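Local coordinates for Pre-mRNA-splicing factor 38 (Chaetomium thermophilum, PDB 5F5T), which is probably required for pre-mRNA splicing, as a nuclear spliceosomal protein of the PRP38 family, at residues M38-W52 / T82-L96. Residues are numbered along the deposited sequence; the frame is centred on the assembly and turned at random.
Sequences MEKAVRERIVESYFW and TQKPSPFLCLAFKLL
Phe93 is a knob in a hole formed by Arg43, Ile46 and Val47 of helix 40-48 and Trp52 of the helix that follows, an example of one aromatic side chain filling the junction of two crossing helices. The axes of helices 40-48 and 87-96 approach to 10.1 Å and cross at -105°, close to perpendicular. With CG anti to the backbone N (chi1 -175°), the Phe93 ring swings out to meet Trp52, whose CH2 lies 3.5 Å from Phe93 CD2; the two ring planes are inclined at 56°, an oblique pair. Arg43 brings its aliphatic CG and CD against the ring at CE1, while Met38 SD lies at the ring edge in a Met-aromatic contact. The bent methionine then places CE 3.5 Å from Leu89 CD1, tip to tip, and Ile46 CD1 fills in between Leu89 and Phe93.

A second aromatic contact follows at the next helix: Pro87 CB sits over one face of Phe51, 3.7 Å from the ring centroid, a CH-pi interaction, with Cys90 CB and Leu91 CG at the ring edge.

The polar bonds across the contact come from Arg45. Its NE donates to Gln83 O at 3.2 Å, with the carbonyl oxygen near the guanidinium plane, and NH1 forms a salt bridge with Glu48. A leucine in place of Arg45 would probably leave Gln83 O without this donor and Glu48 without its positive mate. Local to the turn between the two helices, Ser49, the N-cap of the second, accepts from Trp52 N and donates a hydrogen bond to Ile46 O.

Within the PRP38 family region, helix 61-71 packs on Leu91 and Leu95 of helix 87-98 and helix 117-130 on Leu95 and Leu96, while Thr179 of strand 179-180 touches Met38 and Leu89.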
# COMPACT_ATOMS: atom_id res chain seq x y z
N MET A 38 2.68 11.40 -9.15
CA MET A 38 4.01 10.83 -9.35
C MET A 38 5.01 11.95 -9.68
O MET A 38 4.65 12.95 -10.29
CB MET A 38 3.97 9.76 -10.44
CG MET A 38 3.29 8.48 -9.95
SD MET A 38 3.05 7.26 -11.24
CE MET A 38 4.73 7.15 -11.81
N GLU A 39 6.25 11.77 -9.24
CA GLU A 39 7.30 12.79 -9.40
C GLU A 39 7.59 13.06 -10.88
O GLU A 39 7.47 12.16 -11.71
CB GLU A 39 8.57 12.35 -8.68
CG GLU A 39 8.30 11.70 -7.34
CD GLU A 39 9.44 10.81 -6.87
OE1 GLU A 39 9.29 10.17 -5.81
OE2 GLU A 39 10.47 10.74 -7.57
N LYS A 40 8.00 14.29 -11.18
CA LYS A 40 8.23 14.71 -12.57
C LYS A 40 9.28 13.85 -13.26
O LYS A 40 9.11 13.45 -14.41
CB LYS A 40 8.65 16.18 -12.61
CG LYS A 40 8.60 16.83 -13.99
CD LYS A 40 9.09 18.27 -13.92
CE LYS A 40 9.48 18.80 -15.30
NZ LYS A 40 8.28 19.19 -16.09
N ALA A 41 10.35 13.55 -12.53
CA ALA A 41 11.44 12.73 -13.05
C ALA A 41 10.92 11.37 -13.49
O ALA A 41 11.23 10.91 -14.60
CB ALA A 41 12.52 12.57 -12.00
N VAL A 42 10.14 10.74 -12.63
CA VAL A 42 9.57 9.43 -12.94
C VAL A 42 8.58 9.52 -14.11
O VAL A 42 8.55 8.63 -14.95
CB VAL A 42 8.87 8.83 -11.71
CG1 VAL A 42 8.34 7.44 -12.04
CG2 VAL A 42 9.83 8.76 -10.54
N ARG A 43 7.81 10.61 -14.17
CA ARG A 43 6.90 10.81 -15.29
C ARG A 43 7.68 10.85 -16.60
O ARG A 43 7.25 10.29 -17.61
CB ARG A 43 6.09 12.10 -15.14
CG ARG A 43 5.25 12.19 -13.89
CD ARG A 43 4.19 13.28 -14.05
NE ARG A 43 4.76 14.62 -14.20
CZ ARG A 43 4.90 15.49 -13.21
NH1 ARG A 43 4.51 15.17 -11.98
NH2 ARG A 43 5.42 16.69 -13.45
N GLU A 44 8.83 11.52 -16.56
CA GLU A 44 9.71 11.59 -17.71
C GLU A 44 10.20 10.20 -18.09
O GLU A 44 10.11 9.80 -19.25
CB GLU A 44 10.91 12.50 -17.43
CG GLU A 44 10.55 13.95 -17.13
CD GLU A 44 11.73 14.75 -16.63
OE1 GLU A 44 12.88 14.28 -16.80
OE2 GLU A 44 11.52 15.85 -16.07
N ARG A 45 10.71 9.46 -17.11
CA ARG A 45 11.23 8.11 -17.35
C ARG A 45 10.16 7.23 -17.99
O ARG A 45 10.46 6.43 -18.89
CB ARG A 45 11.72 7.47 -16.06
CG ARG A 45 12.80 8.24 -15.32
CD ARG A 45 13.98 8.55 -16.23
NE ARG A 45 14.55 7.33 -16.80
CZ ARG A 45 15.08 7.25 -18.01
NH1 ARG A 45 15.12 8.31 -18.80
NH2 ARG A 45 15.58 6.10 -18.43
N ILE A 46 8.92 7.38 -17.54
CA ILE A 46 7.81 6.62 -18.09
C ILE A 46 7.43 7.00 -19.52
O ILE A 46 7.39 6.14 -20.39
CB ILE A 46 6.55 6.76 -17.21
CG1 ILE A 46 6.77 6.09 -15.86
CG2 ILE A 46 5.35 6.13 -17.88
CD1 ILE A 46 5.59 6.21 -14.96
N VAL A 47 7.18 8.28 -19.76
CA VAL A 47 6.66 8.70 -21.06
C VAL A 47 7.69 8.50 -22.17
O VAL A 47 7.34 8.31 -23.33
CB VAL A 47 6.19 10.17 -21.05
CG1 VAL A 47 5.03 10.34 -20.08
CG2 VAL A 47 7.33 11.11 -20.71
N GLU A 48 8.97 8.56 -21.79
CA GLU A 48 10.07 8.27 -22.71
C GLU A 48 10.25 6.77 -22.96
O GLU A 48 10.86 6.37 -23.95
CB GLU A 48 11.36 8.90 -22.18
CG GLU A 48 11.36 10.43 -22.30
CD GLU A 48 12.36 11.09 -21.38
OE1 GLU A 48 12.92 10.40 -20.50
OE2 GLU A 48 12.58 12.31 -21.53
N SER A 49 9.74 5.95 -22.05
CA SER A 49 9.98 4.50 -22.08
C SER A 49 9.34 3.84 -23.29
O SER A 49 8.31 4.29 -23.80
CB SER A 49 9.46 3.83 -20.81
OG SER A 49 8.04 3.73 -20.83
N TYR A 50 9.97 2.76 -23.74
CA TYR A 50 9.48 1.97 -24.86
C TYR A 50 8.11 1.35 -24.59
O TYR A 50 7.24 1.32 -25.46
CB TYR A 50 10.48 0.87 -25.19
CG TYR A 50 10.07 -0.06 -26.30
CD1 TYR A 50 10.26 0.29 -27.62
CD2 TYR A 50 9.52 -1.30 -26.02
CE1 TYR A 50 9.90 -0.55 -28.65
CE2 TYR A 50 9.15 -2.16 -27.04
CZ TYR A 50 9.35 -1.78 -28.35
OH TYR A 50 8.99 -2.62 -29.38
N PHE A 51 7.92 0.85 -23.37
CA PHE A 51 6.67 0.20 -23.02
C PHE A 51 5.50 1.17 -23.10
O PHE A 51 4.41 0.81 -23.54
CB PHE A 51 6.74 -0.41 -21.62
CG PHE A 51 5.46 -1.06 -21.20
CD1 PHE A 51 5.15 -2.34 -21.65
CD2 PHE A 51 4.56 -0.40 -20.38
CE1 PHE A 51 3.97 -2.95 -21.27
CE2 PHE A 51 3.38 -1.01 -20.00
CZ PHE A 51 3.08 -2.29 -20.44
N TRP A 52 5.72 2.40 -22.65
CA TRP A 52 4.68 3.42 -22.71
C TRP A 52 4.33 3.72 -24.17
O TRP A 52 3.16 3.78 -24.54
CB TRP A 52 5.14 4.68 -21.98
CG TRP A 52 4.18 5.81 -22.06
CD1 TRP A 52 4.20 6.84 -22.96
CD2 TRP A 52 3.09 6.07 -21.17
NE1 TRP A 52 3.16 7.70 -22.71
CE2 TRP A 52 2.47 7.26 -21.61
CE3 TRP A 52 2.56 5.41 -20.06
CZ2 TRP A 52 1.35 7.80 -20.98
CZ3 TRP A 52 1.46 5.95 -19.43
CH2 TRP A 52 0.86 7.14 -19.89
N THR A 82 19.77 2.33 -16.26
CA THR A 82 18.98 2.97 -17.31
C THR A 82 17.71 3.61 -16.76
O THR A 82 17.04 4.35 -17.48
CB THR A 82 18.59 1.97 -18.41
OG1 THR A 82 17.90 0.85 -17.83
CG2 THR A 82 19.83 1.49 -19.15
N GLN A 83 17.40 3.32 -15.50
CA GLN A 83 16.21 3.85 -14.85
C GLN A 83 14.93 3.48 -15.59
O GLN A 83 14.10 4.34 -15.88
CB GLN A 83 16.31 5.37 -14.72
CG GLN A 83 17.38 5.86 -13.76
CD GLN A 83 17.09 5.50 -12.32
OE1 GLN A 83 17.29 4.36 -11.90
NE2 GLN A 83 16.60 6.47 -11.56
N LYS A 84 14.78 2.20 -15.92
CA LYS A 84 13.59 1.75 -16.62
C LYS A 84 12.42 1.58 -15.67
O LYS A 84 12.53 0.90 -14.65
CB LYS A 84 13.85 0.44 -17.37
CG LYS A 84 12.62 -0.04 -18.13
CD LYS A 84 12.99 -0.93 -19.29
CE LYS A 84 13.56 -2.25 -18.83
NZ LYS A 84 13.62 -3.23 -19.95
N PRO A 85 11.28 2.21 -15.99
CA PRO A 85 10.07 2.04 -15.19
C PRO A 85 9.39 0.73 -15.56
O PRO A 85 9.34 0.38 -16.74
CB PRO A 85 9.21 3.23 -15.59
CG PRO A 85 9.63 3.53 -16.99
CD PRO A 85 11.09 3.18 -17.09
N SER A 86 8.87 0.02 -14.57
CA SER A 86 8.22 -1.26 -14.83
C SER A 86 6.93 -1.03 -15.60
O SER A 86 6.34 0.05 -15.50
CB SER A 86 7.92 -2.00 -13.53
OG SER A 86 6.94 -1.30 -12.78
N PRO A 87 6.50 -2.03 -16.38
CA PRO A 87 5.19 -1.95 -17.02
C PRO A 87 4.10 -1.66 -16.00
O PRO A 87 3.15 -0.93 -16.28
CB PRO A 87 5.02 -3.34 -17.63
CG PRO A 87 6.43 -3.75 -17.95
CD PRO A 87 7.22 -3.26 -16.76
N PHE A 88 4.27 -2.21 -14.80
CA PHE A 88 3.35 -1.98 -13.69
C PHE A 88 3.22 -0.49 -13.37
O PHE A 88 2.11 0.04 -13.28
CB PHE A 88 3.82 -2.77 -12.47
CG PHE A 88 2.96 -2.60 -11.26
CD1 PHE A 88 1.82 -3.36 -11.10
CD2 PHE A 88 3.32 -1.72 -10.25
CE1 PHE A 88 1.03 -3.22 -9.97
CE2 PHE A 88 2.53 -1.58 -9.12
CZ PHE A 88 1.38 -2.33 -8.98
N LEU A 89 4.36 0.18 -13.23
CA LEU A 89 4.39 1.60 -12.93
C LEU A 89 3.78 2.41 -14.07
O LEU A 89 3.00 3.34 -13.83
CB LEU A 89 5.81 2.07 -12.67
CG LEU A 89 5.95 3.52 -12.19
CD1 LEU A 89 5.09 3.75 -10.96
CD2 LEU A 89 7.40 3.85 -11.90
N CYS A 90 4.13 2.05 -15.30
CA CYS A 90 3.62 2.75 -16.47
C CYS A 90 2.11 2.67 -16.53
O CYS A 90 1.43 3.66 -16.83
CB CYS A 90 4.22 2.16 -17.75
SG CYS A 90 6.00 2.38 -17.90
N LEU A 91 1.57 1.49 -16.24
CA LEU A 91 0.13 1.29 -16.24
C LEU A 91 -0.52 2.05 -15.10
O LEU A 91 -1.64 2.54 -15.24
CB LEU A 91 -0.20 -0.20 -16.16
CG LEU A 91 0.07 -0.94 -17.47
CD1 LEU A 91 -0.23 -2.42 -17.35
CD2 LEU A 91 -0.75 -0.31 -18.58
N ALA A 92 0.18 2.17 -13.97
CA ALA A 92 -0.32 2.98 -12.87
C ALA A 92 -0.45 4.44 -13.32
O ALA A 92 -1.46 5.09 -13.06
CB ALA A 92 0.58 2.88 -11.67
N PHE A 93 0.57 4.93 -14.02
CA PHE A 93 0.56 6.30 -14.51
C PHE A 93 -0.56 6.50 -15.51
O PHE A 93 -1.25 7.52 -15.50
CB PHE A 93 1.91 6.66 -15.14
CG PHE A 93 2.01 8.09 -15.57
CD1 PHE A 93 2.09 9.11 -14.63
CD2 PHE A 93 2.03 8.43 -16.91
CE1 PHE A 93 2.19 10.43 -15.02
CE2 PHE A 93 2.13 9.76 -17.31
CZ PHE A 93 2.21 10.76 -16.36
N LYS A 94 -0.76 5.49 -16.36
CA LYS A 94 -1.85 5.54 -17.32
C LYS A 94 -3.20 5.59 -16.62
O LYS A 94 -4.10 6.27 -17.07
CB LYS A 94 -1.79 4.35 -18.26
CG LYS A 94 -2.83 4.39 -19.36
CD LYS A 94 -2.88 5.75 -20.03
CE LYS A 94 -2.13 5.75 -21.35
NZ LYS A 94 -2.56 6.88 -22.23
N LEU A 95 -3.32 4.86 -15.52
CA LEU A 95 -4.55 4.89 -14.74
C LEU A 95 -4.76 6.28 -14.16
O LEU A 95 -5.88 6.78 -14.11
CB LEU A 95 -4.52 3.84 -13.63
CG LEU A 95 -5.02 2.45 -14.02
CD1 LEU A 95 -4.98 1.52 -12.82
CD2 LEU A 95 -6.41 2.51 -14.62
N LEU A 96 -3.67 6.91 -13.72
CA LEU A 96 -3.73 8.29 -13.25
C LEU A 96 -4.26 9.19 -14.36
O LEU A 96 -5.05 10.10 -14.12
CB LEU A 96 -2.36 8.77 -12.78
CG LEU A 96 -1.85 8.21 -11.46
CD1 LEU A 96 -0.44 8.71 -11.18
CD2 LEU A 96 -2.78 8.59 -10.32